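Local coordinates for CYTH domain-containing protein (Pyrococcus horikoshii, PDB 2EEN) that is of unknown function but probably binds triphosphate compounds, such as nucleotides, within the tunnel of its antiparallel beta sheet, at residues A[15-20]-A[158-163]; A[34-37]-A[41-44]; A[65-70]-A[76-81]; A[112-117]-A[122-127]; A[164-167]-A[172-175]. All blocks are in the same frame, centred on the assembly; numbering follows the deposited sequence.

Contact 1 (A[15-20]-A[158-163]); sequences FEKVRE and RELGVE
Val18 and Leu160 make the close-packed half of this contact: CG2 of Val18 meets CD1 of Leu160 at 3.9 Å, methyl to methyl, where helix 12-19 and the end of helix 146-160 lie beside each other. Both residues are buried, and branched aliphatic side chains suit the place because Val18 and Leu160 also rest on Ile122 of strand 120-127, so that one hydrophobic layer lies between the two helices and the sheet. Phe22 adds to it beside Leu160.

The other half faces solvent and is built by one long side chain. Lys17 sets off with CG opposite its own backbone N (chi1 -169°) and stays extended, carrying its methylenes past Leu160; CD comes within 3.3 Å of Leu160 O, and CG is 4.1 Å from Leu160 CD2. The ammonium then donates to the backbone, NZ to Glu159 O at 2.9 Å, tilted 17° from the carbonyl plane. A lysine fits here because its chain can pack on leucine while its charge stays at the surface. The C-terminal end of a helix, where carbonyls have no further helical N-H ahead of them, would probably attract such a cation. At Gly161 the chain leaves helical geometry with a positive phi of 114°, which a glycine adopts without strain. The arrangement is a Schellman-terminated helix packed beside a second helix on the outer side of the CYTH antiparallel sheet.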
# COMPACT_ATOMS: atom_id res chain seq x y z
N PHE A 15 16.95 -19.44 24.45
CA PHE A 15 17.67 -19.07 23.24
C PHE A 15 18.75 -20.10 22.91
O PHE A 15 18.84 -20.57 21.77
CB PHE A 15 18.31 -17.68 23.40
CG PHE A 15 17.38 -16.54 23.08
CD1 PHE A 15 16.00 -16.69 23.16
CD2 PHE A 15 17.89 -15.30 22.70
CE1 PHE A 15 15.14 -15.63 22.88
CE2 PHE A 15 17.04 -14.23 22.42
CZ PHE A 15 15.66 -14.40 22.51
N GLU A 16 19.55 -20.46 23.90
CA GLU A 16 20.62 -21.43 23.68
C GLU A 16 20.09 -22.80 23.27
O GLU A 16 20.67 -23.46 22.41
CB GLU A 16 21.48 -21.59 24.93
CG GLU A 16 22.92 -21.17 24.72
CD GLU A 16 23.58 -21.86 23.54
OE1 GLU A 16 23.65 -23.11 23.53
OE2 GLU A 16 24.03 -21.15 22.62
N LYS A 17 19.00 -23.23 23.90
CA LYS A 17 18.42 -24.53 23.61
C LYS A 17 17.97 -24.57 22.15
O LYS A 17 18.14 -25.58 21.47
CB LYS A 17 17.24 -24.81 24.55
CG LYS A 17 16.73 -26.25 24.48
CD LYS A 17 15.79 -26.62 25.62
CE LYS A 17 15.43 -28.10 25.58
NZ LYS A 17 14.40 -28.38 26.61
N VAL A 18 17.42 -23.46 21.67
CA VAL A 18 16.99 -23.41 20.28
C VAL A 18 18.20 -23.52 19.36
O VAL A 18 18.16 -24.23 18.35
CB VAL A 18 16.24 -22.11 19.98
CG1 VAL A 18 16.16 -21.87 18.49
CG2 VAL A 18 14.84 -22.18 20.58
N ARG A 19 19.27 -22.81 19.70
CA ARG A 19 20.47 -22.83 18.86
C ARG A 19 21.10 -24.22 18.79
O ARG A 19 21.73 -24.57 17.79
CB ARG A 19 21.50 -21.83 19.39
CG ARG A 19 21.02 -20.39 19.41
CD ARG A 19 22.18 -19.43 19.62
NE ARG A 19 21.73 -18.05 19.78
CZ ARG A 19 21.50 -17.47 20.96
NH1 ARG A 19 21.69 -18.14 22.08
NH2 ARG A 19 21.09 -16.21 21.00
N GLU A 20 20.91 -25.00 19.85
CA GLU A 20 21.45 -26.36 19.91
C GLU A 20 20.43 -27.43 19.51
O GLU A 20 20.70 -28.62 19.60
CB GLU A 20 21.95 -26.64 21.33
CG GLU A 20 23.12 -25.75 21.77
CD GLU A 20 24.44 -26.16 21.13
OE1 GLU A 20 24.48 -26.32 19.90
OE2 GLU A 20 25.44 -26.31 21.87
N ARG A 158 6.84 -25.38 24.52
CA ARG A 158 6.92 -25.85 25.90
C ARG A 158 8.05 -26.86 26.05
O ARG A 158 8.70 -26.92 27.09
CB ARG A 158 5.58 -26.45 26.33
CG ARG A 158 4.54 -25.37 26.66
CD ARG A 158 3.29 -25.94 27.30
NE ARG A 158 2.49 -24.86 27.87
CZ ARG A 158 2.83 -24.18 28.97
NH1 ARG A 158 3.95 -24.47 29.62
NH2 ARG A 158 2.06 -23.19 29.40
N GLU A 159 8.31 -27.63 25.00
CA GLU A 159 9.39 -28.61 25.05
C GLU A 159 10.75 -27.92 25.06
O GLU A 159 11.76 -28.54 25.38
CB GLU A 159 9.29 -29.56 23.86
CG GLU A 159 8.10 -30.51 23.94
CD GLU A 159 8.26 -31.66 24.93
OE1 GLU A 159 9.32 -31.81 25.59
OE2 GLU A 159 7.30 -32.45 25.02
N LEU A 160 10.77 -26.64 24.70
CA LEU A 160 12.00 -25.86 24.69
C LEU A 160 12.19 -25.11 26.00
O LEU A 160 13.26 -24.54 26.25
CB LEU A 160 11.98 -24.87 23.53
CG LEU A 160 12.07 -25.51 22.15
CD1 LEU A 160 11.77 -24.46 21.09
CD2 LEU A 160 13.46 -26.11 21.96
N GLY A 161 11.16 -25.10 26.84
CA GLY A 161 11.26 -24.42 28.11
C GLY A 161 10.37 -23.20 28.27
O GLY A 161 10.38 -22.55 29.32
N VAL A 162 9.60 -22.88 27.24
CA VAL A 162 8.71 -21.72 27.30
C VAL A 162 7.56 -22.01 28.26
O VAL A 162 6.87 -23.02 28.13
CB VAL A 162 8.13 -21.39 25.91
CG1 VAL A 162 7.31 -20.11 25.98
CG2 VAL A 162 9.27 -21.22 24.92
N GLU A 163 7.35 -21.11 29.22
CA GLU A 163 6.30 -21.27 30.23
C GLU A 163 5.21 -20.22 30.15
O GLU A 163 4.03 -20.52 30.34
CB GLU A 163 6.91 -21.24 31.63
CG GLU A 163 7.86 -22.38 31.93
CD GLU A 163 8.54 -22.22 33.27
OE1 GLU A 163 7.83 -21.96 34.27
OE2 GLU A 163 9.78 -22.35 33.33

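Contact 2 (A[34-37]-A[41-44]); sequences YYQH and DFSK
The side-chain amide of Gln36 binds the start of helix 42-45 through both of its ends. Its OE1 accepts from Phe42 N at 3.0 Å in an almost straight bond, on a lone pair in the carbonyl plane, and also takes His37 N at 2.8 Å, so two backbone N-H groups are satisfied by one oxygen. NE2 donates to Asp41 OD1 at 3.0 Å, meeting the carboxylate from above its plane. The chain reaches this position by folding back at chi2 (58°).

Asp41 is the N-cap of the helix: OD1 also receives Ser43 N at 3.0 Å, from the opposite face of the carboxylate to Gln36 NE2. Aspartate is apt here, since its short acceptor can reach an N-H that the first helical turn leaves without a backbone partner. Strand 23-36 of the CYTH sheet thus runs out through a short loop into a capped helical turn.

In the aromatic part of the contact, His37 CB sits 3.6 Å from the centroid of the Phe42 ring as a CH-pi contact over its face, while Tyr35 O approaches Phe42 CD2 at the ring edge. The imidazole is satisfied elsewhere: ND1 accepts from Cys39 N, and NE2 bonds Leu99 O of the second subunit, whose Leu99 also packs on Phe42.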
# COMPACT_ATOMS: atom_id res chain seq x y z
N TYR A 34 4.32 1.31 13.63
CA TYR A 34 2.90 0.99 13.67
C TYR A 34 2.09 2.26 13.58
O TYR A 34 2.47 3.29 14.14
CB TYR A 34 2.56 0.24 14.96
CG TYR A 34 2.97 -1.20 14.91
CD1 TYR A 34 2.11 -2.17 14.41
CD2 TYR A 34 4.23 -1.59 15.36
CE1 TYR A 34 2.50 -3.51 14.36
CE2 TYR A 34 4.62 -2.92 15.32
CZ TYR A 34 3.75 -3.87 14.81
OH TYR A 34 4.15 -5.18 14.76
N TYR A 35 0.97 2.19 12.88
CA TYR A 35 0.10 3.33 12.66
C TYR A 35 -1.28 3.24 13.26
O TYR A 35 -1.79 2.16 13.54
CB TYR A 35 -0.06 3.53 11.15
CG TYR A 35 1.22 3.87 10.46
CD1 TYR A 35 2.05 2.87 9.97
CD2 TYR A 35 1.62 5.20 10.31
CE1 TYR A 35 3.25 3.17 9.34
CE2 TYR A 35 2.82 5.51 9.69
CZ TYR A 35 3.62 4.50 9.21
OH TYR A 35 4.80 4.81 8.58
N GLN A 36 -1.88 4.41 13.45
CA GLN A 36 -3.24 4.50 13.95
C GLN A 36 -4.06 4.91 12.74
O GLN A 36 -3.58 5.64 11.87
CB GLN A 36 -3.37 5.57 15.03
CG GLN A 36 -4.80 5.84 15.48
CD GLN A 36 -5.52 4.61 16.02
OE1 GLN A 36 -5.86 3.69 15.27
NE2 GLN A 36 -5.75 4.58 17.33
N HIS A 37 -5.28 4.40 12.67
CA HIS A 37 -6.20 4.70 11.59
C HIS A 37 -6.73 6.11 11.81
O HIS A 37 -6.94 6.54 12.94
CB HIS A 37 -7.33 3.68 11.61
CG HIS A 37 -8.19 3.69 10.39
ND1 HIS A 37 -9.15 4.65 10.16
CD2 HIS A 37 -8.24 2.85 9.34
CE1 HIS A 37 -9.76 4.40 9.02
NE2 HIS A 37 -9.23 3.30 8.50
N ASP A 41 -10.30 3.57 15.96
CA ASP A 41 -9.26 3.23 16.91
C ASP A 41 -8.89 1.77 16.75
O ASP A 41 -9.64 0.89 17.19
CB ASP A 41 -9.76 3.48 18.33
CG ASP A 41 -8.65 3.42 19.35
OD1 ASP A 41 -7.57 2.89 19.02
OD2 ASP A 41 -8.86 3.89 20.49
N PHE A 42 -7.74 1.51 16.13
CA PHE A 42 -7.30 0.14 15.92
C PHE A 42 -7.19 -0.64 17.21
O PHE A 42 -7.33 -1.86 17.20
CB PHE A 42 -5.94 0.09 15.22
CG PHE A 42 -6.01 0.27 13.74
CD1 PHE A 42 -7.17 -0.01 13.02
CD2 PHE A 42 -4.87 0.66 13.03
CE1 PHE A 42 -7.20 0.08 11.63
CE2 PHE A 42 -4.88 0.76 11.65
CZ PHE A 42 -6.05 0.46 10.94
N SER A 43 -6.92 0.04 18.31
CA SER A 43 -6.79 -0.66 19.58
C SER A 43 -8.14 -1.21 20.04
O SER A 43 -8.19 -2.15 20.83
CB SER A 43 -6.19 0.27 20.65
OG SER A 43 -7.02 1.38 20.92
N LYS A 44 -9.23 -0.64 19.53
CA LYS A 44 -10.57 -1.08 19.88
C LYS A 44 -11.08 -2.15 18.90
O LYS A 44 -11.92 -2.97 19.26
CB LYS A 44 -11.55 0.10 19.88
CG LYS A 44 -11.33 1.08 21.02
CD LYS A 44 -11.60 0.43 22.36
CE LYS A 44 -11.43 1.43 23.50
NZ LYS A 44 -12.33 2.60 23.32

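Contact 3 (A[65-70]-A[76-81]); sequences TYKGPK and KTRLEI
Lys67 and Glu80 run alongside each other from facing positions on two antiparallel strands, both reaching out from the same face of the sheet. Glu80 OE1 lies beside the end of the lysine chain, 3.0 Å from Lys67 CE and 3.4 Å from Lys67 NZ, in a salt bridge. Arg78 crosses Lys67 at about a right angle, its CD 3.5 Å from Lys67 CD. With CG held between the backbone N and the carbonyl carbon (chi1 61°), and further bends at chi2 and chi3, Arg78 turns its guanidinium to the neighbouring strand. There NE donates to Gly68 O at 2.7 Å, nearly along the C=O axis and in the guanidinium plane. Lys70 CG lies over one guanidinium face; both cations, Lys70 and Arg78, have Asp46 as a salt-bridge partner, which probably offsets their mutual repulsion.

The sheet face opposite Lys67 and Glu80 carries Tyr66 and Ile81. Leu79 CD2 comes to the ring edge of Tyr66, 4.1 Å from its CE2. Broad, largely apolar side chains suit this interface: Tyr66 packs on Leu95, Leu79 on Arg98 and Ile81 on Glu94 of the second subunit, while the Tyr66 hydroxyl bonds Glu47. Backbone bonds join Tyr66 with Ile81 in both directions, and Gly68 N with Leu79 O at 2.8 Å. Beyond Gly68 a water bridges Pro69 O and Leu79 N. This is an antiparallel beta hairpin of the CYTH sheet, its regular pairing giving way toward the turn.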
# COMPACT_ATOMS: atom_id res chain seq x y z
N THR A 65 2.18 -4.11 6.12
CA THR A 65 1.31 -5.20 6.55
C THR A 65 0.10 -4.74 7.33
O THR A 65 0.21 -3.90 8.23
CB THR A 65 2.10 -6.19 7.42
OG1 THR A 65 3.26 -6.63 6.71
CG2 THR A 65 1.24 -7.38 7.80
N TYR A 66 -1.05 -5.29 6.97
CA TYR A 66 -2.29 -5.03 7.67
C TYR A 66 -2.59 -6.32 8.41
O TYR A 66 -2.43 -7.41 7.85
CB TYR A 66 -3.46 -4.78 6.72
CG TYR A 66 -4.82 -4.86 7.40
CD1 TYR A 66 -5.32 -3.79 8.15
CD2 TYR A 66 -5.58 -6.03 7.33
CE1 TYR A 66 -6.54 -3.89 8.81
CE2 TYR A 66 -6.80 -6.13 7.98
CZ TYR A 66 -7.27 -5.06 8.72
OH TYR A 66 -8.49 -5.16 9.36
N LYS A 67 -2.99 -6.20 9.66
CA LYS A 67 -3.37 -7.37 10.43
C LYS A 67 -4.80 -7.20 10.92
O LYS A 67 -5.17 -6.15 11.45
CB LYS A 67 -2.42 -7.59 11.60
CG LYS A 67 -1.04 -8.04 11.15
CD LYS A 67 -0.38 -8.90 12.20
CE LYS A 67 0.99 -9.35 11.74
NZ LYS A 67 1.58 -10.33 12.68
N GLY A 68 -5.59 -8.25 10.73
CA GLY A 68 -6.98 -8.21 11.16
C GLY A 68 -7.07 -8.63 12.62
O GLY A 68 -6.05 -8.90 13.25
N PRO A 69 -8.29 -8.67 13.17
CA PRO A 69 -8.52 -9.05 14.57
C PRO A 69 -8.09 -10.49 14.83
O PRO A 69 -8.12 -11.33 13.92
CB PRO A 69 -10.03 -8.89 14.73
CG PRO A 69 -10.41 -7.90 13.66
CD PRO A 69 -9.55 -8.33 12.50
N LYS A 70 -7.68 -10.77 16.06
CA LYS A 70 -7.31 -12.13 16.42
C LYS A 70 -8.58 -12.96 16.30
O LYS A 70 -9.66 -12.51 16.71
CB LYS A 70 -6.77 -12.19 17.85
CG LYS A 70 -5.39 -11.56 18.03
CD LYS A 70 -4.87 -11.70 19.46
CE LYS A 70 -5.74 -10.95 20.46
NZ LYS A 70 -5.81 -9.49 20.14
N LYS A 76 -2.11 -15.84 18.60
CA LYS A 76 -2.14 -14.50 18.02
C LYS A 76 -2.53 -14.55 16.53
O LYS A 76 -2.34 -13.60 15.78
CB LYS A 76 -0.74 -13.91 18.15
CG LYS A 76 -0.25 -13.82 19.60
CD LYS A 76 1.23 -13.43 19.69
CE LYS A 76 1.56 -12.18 18.87
NZ LYS A 76 2.99 -11.90 18.97
N THR A 77 -3.05 -15.72 16.11
CA THR A 77 -3.40 -15.90 14.70
C THR A 77 -4.42 -14.88 14.23
O THR A 77 -5.44 -14.64 14.88
CB THR A 77 -3.99 -17.30 14.52
OG1 THR A 77 -3.04 -18.28 14.92
CG2 THR A 77 -4.35 -17.52 13.05
N ARG A 78 -4.14 -14.29 13.08
CA ARG A 78 -5.03 -13.29 12.51
C ARG A 78 -4.84 -13.22 11.01
O ARG A 78 -3.83 -13.68 10.48
CB ARG A 78 -4.72 -11.93 13.13
CG ARG A 78 -3.31 -11.46 12.85
CD ARG A 78 -2.77 -10.69 14.04
NE ARG A 78 -3.74 -9.70 14.49
CZ ARG A 78 -3.70 -9.09 15.66
NH1 ARG A 78 -2.73 -9.37 16.52
NH2 ARG A 78 -4.64 -8.21 15.99
N LEU A 79 -5.82 -12.64 10.34
CA LEU A 79 -5.73 -12.48 8.90
C LEU A 79 -4.67 -11.41 8.65
O LEU A 79 -4.53 -10.46 9.43
CB LEU A 79 -7.09 -12.03 8.36
CG LEU A 79 -7.18 -11.50 6.92
CD1 LEU A 79 -8.62 -11.61 6.45
CD2 LEU A 79 -6.70 -10.06 6.86
N GLU A 80 -3.91 -11.58 7.59
CA GLU A 80 -2.87 -10.61 7.28
C GLU A 80 -2.82 -10.36 5.79
O GLU A 80 -3.05 -11.27 4.98
CB GLU A 80 -1.50 -11.12 7.73
CG GLU A 80 -1.35 -11.28 9.24
CD GLU A 80 0.00 -11.83 9.64
OE1 GLU A 80 1.02 -11.16 9.38
OE2 GLU A 80 0.05 -12.94 10.21
N ILE A 81 -2.53 -9.12 5.44
CA ILE A 81 -2.38 -8.73 4.05
C ILE A 81 -1.02 -8.05 4.07
O ILE A 81 -0.81 -7.08 4.80
CB ILE A 81 -3.45 -7.74 3.59
CG1 ILE A 81 -4.84 -8.34 3.79
CG2 ILE A 81 -3.23 -7.41 2.11
CD1 ILE A 81 -5.97 -7.37 3.48
O HOH W 1 -8.12 -11.36 11.18

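Contact 4 (A[112-117]-A[122-127]); sequences EKYYVE and ITLDEV
Chi1 near -68° in Tyr114 sets CG opposite its own carbonyl carbon, and the same choice in Leu124 (chi1 -56°) brings the two side chains across each other at about a right angle, with Tyr114 CE1 3.6 Å from Leu124 CD1. The phenol then reaches along its own strand: Tyr114 OH donates to Glu112 OE1 at 2.6 Å, almost in line with the bond from OE1 to CD, with the oxygen in the plane of the ring. Tyrosine thus serves both as an apolar surface and as a donor. Arg19 of helix 12-19 forms a salt bridge to the same OE1, which is gripped by a phenol and a guanidinium.

The strands form an antiparallel beta hairpin of the CYTH sheet. Glu112 with Leu124 and Tyr114 with Ile122 are hydrogen-bonded pairs, Tyr114 N reaching Ile122 O at 2.7 Å. Between them, Lys113 and Thr123 make a non-hydrogen-bonded pair on the sheet face opposite Tyr114 and Leu124, CG of Lys113 3.7 Å from Thr123 CG2; the lysine's charge goes on to Glu28. Toward the turn, Val116 and Glu117 both face Val120 in a classic beta bulge. Val116 still packs on Ile122, CG2 to CD1 at 3.4 Å, closer than two methyl groups normally pack. Ile122 and Leu124 suit their face because Ile134 lies against both.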
# COMPACT_ATOMS: atom_id res chain seq x y z
N GLU A 112 16.33 -13.97 15.26
CA GLU A 112 17.13 -15.07 14.74
C GLU A 112 16.11 -16.13 14.37
O GLU A 112 15.36 -16.58 15.23
CB GLU A 112 18.10 -15.61 15.79
CG GLU A 112 19.33 -14.75 16.03
CD GLU A 112 20.21 -15.30 17.14
OE1 GLU A 112 20.33 -16.53 17.26
OE2 GLU A 112 20.80 -14.49 17.89
N LYS A 113 16.09 -16.52 13.10
CA LYS A 113 15.13 -17.52 12.62
C LYS A 113 15.74 -18.91 12.58
O LYS A 113 16.87 -19.09 12.15
CB LYS A 113 14.64 -17.16 11.22
CG LYS A 113 13.82 -15.89 11.13
CD LYS A 113 13.31 -15.72 9.70
CE LYS A 113 12.45 -14.48 9.53
NZ LYS A 113 12.00 -14.35 8.12
N TYR A 114 14.95 -19.89 13.02
CA TYR A 114 15.37 -21.28 13.05
C TYR A 114 14.35 -22.19 12.40
O TYR A 114 13.14 -22.01 12.55
CB TYR A 114 15.57 -21.73 14.51
CG TYR A 114 16.76 -21.07 15.14
CD1 TYR A 114 16.66 -19.77 15.65
CD2 TYR A 114 18.00 -21.69 15.15
CE1 TYR A 114 17.77 -19.11 16.14
CE2 TYR A 114 19.13 -21.03 15.63
CZ TYR A 114 19.00 -19.74 16.12
OH TYR A 114 20.12 -19.06 16.57
N TYR A 115 14.84 -23.17 11.65
CA TYR A 115 13.99 -24.14 10.98
C TYR A 115 13.61 -25.24 11.97
O TYR A 115 14.49 -25.88 12.54
CB TYR A 115 14.75 -24.77 9.81
CG TYR A 115 13.99 -25.86 9.10
CD1 TYR A 115 13.13 -25.57 8.04
CD2 TYR A 115 14.13 -27.20 9.48
CE1 TYR A 115 12.43 -26.58 7.38
CE2 TYR A 115 13.43 -28.21 8.82
CZ TYR A 115 12.59 -27.90 7.78
OH TYR A 115 11.92 -28.90 7.13
N VAL A 116 12.32 -25.45 12.19
CA VAL A 116 11.87 -26.49 13.11
C VAL A 116 11.49 -27.73 12.33
O VAL A 116 12.02 -28.82 12.56
CB VAL A 116 10.66 -26.01 13.93
CG1 VAL A 116 10.11 -27.15 14.79
CG2 VAL A 116 11.08 -24.86 14.81
N GLU A 117 10.55 -27.56 11.41
CA GLU A 117 10.11 -28.64 10.54
C GLU A 117 9.51 -28.00 9.31
O GLU A 117 9.48 -26.78 9.19
CB GLU A 117 9.13 -29.58 11.24
CG GLU A 117 7.99 -28.92 11.96
CD GLU A 117 7.19 -29.92 12.77
OE1 GLU A 117 7.71 -30.42 13.80
OE2 GLU A 117 6.05 -30.22 12.38
N ILE A 122 10.85 -20.99 14.08
CA ILE A 122 10.94 -20.40 15.40
C ILE A 122 11.83 -19.17 15.31
O ILE A 122 12.82 -19.17 14.59
CB ILE A 122 11.57 -21.37 16.42
CG1 ILE A 122 10.48 -22.23 17.05
CG2 ILE A 122 12.36 -20.61 17.49
CD1 ILE A 122 11.02 -23.34 17.90
N THR A 123 11.47 -18.11 16.03
CA THR A 123 12.31 -16.93 16.02
C THR A 123 12.68 -16.53 17.43
O THR A 123 11.86 -16.60 18.34
CB THR A 123 11.62 -15.75 15.31
OG1 THR A 123 10.42 -15.40 16.01
CG2 THR A 123 11.29 -16.12 13.88
N LEU A 124 13.94 -16.15 17.61
CA LEU A 124 14.41 -15.70 18.91
C LEU A 124 14.44 -14.19 18.75
O LEU A 124 15.21 -13.66 17.95
CB LEU A 124 15.81 -16.22 19.20
CG LEU A 124 15.97 -17.74 19.14
CD1 LEU A 124 17.37 -18.10 19.61
CD2 LEU A 124 14.90 -18.42 19.99
N ASP A 125 13.57 -13.51 19.49
CA ASP A 125 13.47 -12.06 19.40
C ASP A 125 14.05 -11.31 20.58
O ASP A 125 13.78 -11.64 21.73
CB ASP A 125 12.00 -11.64 19.27
CG ASP A 125 11.32 -12.20 18.04
OD1 ASP A 125 12.01 -12.71 17.13
OD2 ASP A 125 10.08 -12.11 17.99
N GLU A 126 14.85 -10.29 20.29
CA GLU A 126 15.42 -9.42 21.33
C GLU A 126 14.78 -8.09 20.98
O GLU A 126 15.22 -7.41 20.06
CB GLU A 126 16.94 -9.32 21.20
CG GLU A 126 17.58 -8.46 22.27
CD GLU A 126 17.49 -9.08 23.65
OE1 GLU A 126 18.11 -10.15 23.86
OE2 GLU A 126 16.80 -8.52 24.52
N VAL A 127 13.73 -7.73 21.71
CA VAL A 127 12.97 -6.51 21.44
C VAL A 127 13.40 -5.36 22.32
O VAL A 127 13.39 -5.46 23.54
CB VAL A 127 11.47 -6.78 21.65
CG1 VAL A 127 10.64 -5.57 21.26
CG2 VAL A 127 11.06 -8.01 20.84

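Contact 5 (A[164-167]-A[172-175]); sequences KFER and ELLL
Glu166 and Leu173 meet side chain to side chain, overlapping as they extend from opposite sides, inside the antiparallel beta tunnel of the CYTH fold, where helix 170-176 lies opposite the loop that leads into it. Two branches of the leucine share the work: CD1 touches Glu166 CG at 4.0 Å, while CD2 lies 3.9 Å from Glu166 OE1. The contact is therefore one of van der Waals packing, light in area, with no hydrogen bond across it.

The glutamate gets there with CG opposite its backbone N (chi1 178°) and a bend at chi2 (68°), which lays CG and the OE1 end of the carboxylate against the two leucine methyls. Being buried, that carboxylate needs partners, and it has them just beyond the contact: OE2 forms a salt bridge with Arg168 NE, and OE1 a hydrogen bond with the hydroxyl of Tyr9. A glutamate suits the position because its flexible chain offers an apolar CG to the leucine and carries the carboxylate to Arg168 and Tyr9. Further out, backbone bonds from Lys164 to Tyr9 and from Glu166 to Lys7 lay the loop along strand 3-9, while Leu173 is backed by Leu130, Arg168 and Tyr9.

A second, looser approach lies at Glu172, in the first turn of the helix, its CB directed toward the loop. Its OE1 comes no nearer than 4.3 Å to Arg167 O, as suits two acceptors; it accepts a hydrogen bond from Ser169 N.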
# COMPACT_ATOMS: atom_id res chain seq x y z
N LYS A 164 5.59 -18.97 29.90
CA LYS A 164 4.62 -17.90 29.82
C LYS A 164 4.39 -17.43 28.40
O LYS A 164 5.27 -16.86 27.76
CB LYS A 164 5.05 -16.73 30.71
CG LYS A 164 6.53 -16.42 30.69
CD LYS A 164 6.87 -15.38 31.76
CE LYS A 164 8.36 -15.07 31.80
NZ LYS A 164 8.69 -14.12 32.90
N PHE A 165 3.18 -17.69 27.91
CA PHE A 165 2.79 -17.30 26.57
C PHE A 165 2.19 -15.91 26.57
O PHE A 165 1.70 -15.43 27.60
CB PHE A 165 1.80 -18.33 26.02
CG PHE A 165 2.45 -19.63 25.66
CD1 PHE A 165 2.60 -20.64 26.61
CD2 PHE A 165 2.97 -19.83 24.38
CE1 PHE A 165 3.27 -21.82 26.30
CE2 PHE A 165 3.64 -21.01 24.06
CZ PHE A 165 3.79 -22.01 25.02
N GLU A 166 2.22 -15.26 25.42
CA GLU A 166 1.71 -13.89 25.31
C GLU A 166 1.00 -13.64 23.97
O GLU A 166 1.57 -13.76 22.89
CB GLU A 166 2.90 -12.92 25.45
CG GLU A 166 2.48 -11.46 25.32
CD GLU A 166 1.63 -11.08 26.51
OE1 GLU A 166 2.16 -10.97 27.60
OE2 GLU A 166 0.44 -10.85 26.33
N ARG A 167 -0.31 -13.33 24.07
CA ARG A 167 -1.07 -13.02 22.85
C ARG A 167 -0.97 -11.53 22.50
O ARG A 167 -1.37 -11.09 21.42
CB ARG A 167 -2.54 -13.36 23.11
CG ARG A 167 -2.86 -14.85 23.02
CD ARG A 167 -4.37 -15.11 23.13
NE ARG A 167 -5.06 -14.45 22.03
CZ ARG A 167 -6.40 -14.29 22.09
NH1 ARG A 167 -7.09 -14.72 23.13
NH2 ARG A 167 -7.03 -13.70 21.07
N GLU A 172 1.47 -3.60 21.69
CA GLU A 172 0.59 -3.47 22.85
C GLU A 172 1.37 -3.46 24.16
O GLU A 172 1.05 -2.70 25.08
CB GLU A 172 -0.43 -4.61 22.87
CG GLU A 172 -1.48 -4.51 21.78
CD GLU A 172 -2.40 -5.72 21.75
OE1 GLU A 172 -1.92 -6.83 21.46
OE2 GLU A 172 -3.61 -5.55 22.02
N LEU A 173 2.37 -4.32 24.24
CA LEU A 173 3.20 -4.41 25.43
C LEU A 173 3.96 -3.11 25.63
O LEU A 173 4.07 -2.61 26.75
CB LEU A 173 4.17 -5.58 25.30
CG LEU A 173 3.50 -6.96 25.32
CD1 LEU A 173 4.52 -8.03 25.02
CD2 LEU A 173 2.85 -7.20 26.67
N LEU A 174 4.48 -2.55 24.55
CA LEU A 174 5.23 -1.31 24.68
C LEU A 174 4.30 -0.14 25.01
O LEU A 174 4.67 0.74 25.78
CB LEU A 174 6.03 -1.02 23.40
CG LEU A 174 7.27 -1.90 23.26
CD1 LEU A 174 7.74 -1.93 21.81
CD2 LEU A 174 8.37 -1.37 24.18
N LEU A 175 3.09 -0.15 24.46
CA LEU A 175 2.15 0.94 24.74
C LEU A 175 1.73 0.98 26.19
O LEU A 175 1.48 2.05 26.76
CB LEU A 175 0.91 0.82 23.85
CG LEU A 175 1.16 1.18 22.38
CD1 LEU A 175 -0.14 1.04 21.59
CD2 LEU A 175 1.70 2.60 22.28

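Overall arrangement
From the N terminus, helix 12-19 supplies the first half of contact 1, whose partner comes only at residues 158-163; this long loop encloses contacts 2, 3 and 4, each closing a short loop of its own in series. Contact 2 lies at the end of strand 23-36 and contact 3 joins the strands of hairpin 59-70/78-85; both touch the second subunit, their centres about 13 Å apart. Contact 4, the hairpin 102-117/120-127, lies across the chain's centre from them and touches contact 1, linking the two helices to the sheet. Contact 5 follows contact 1 in the chain without crossing it, and its loop touches contact 3 through Arg167 and contact 1 through Phe165.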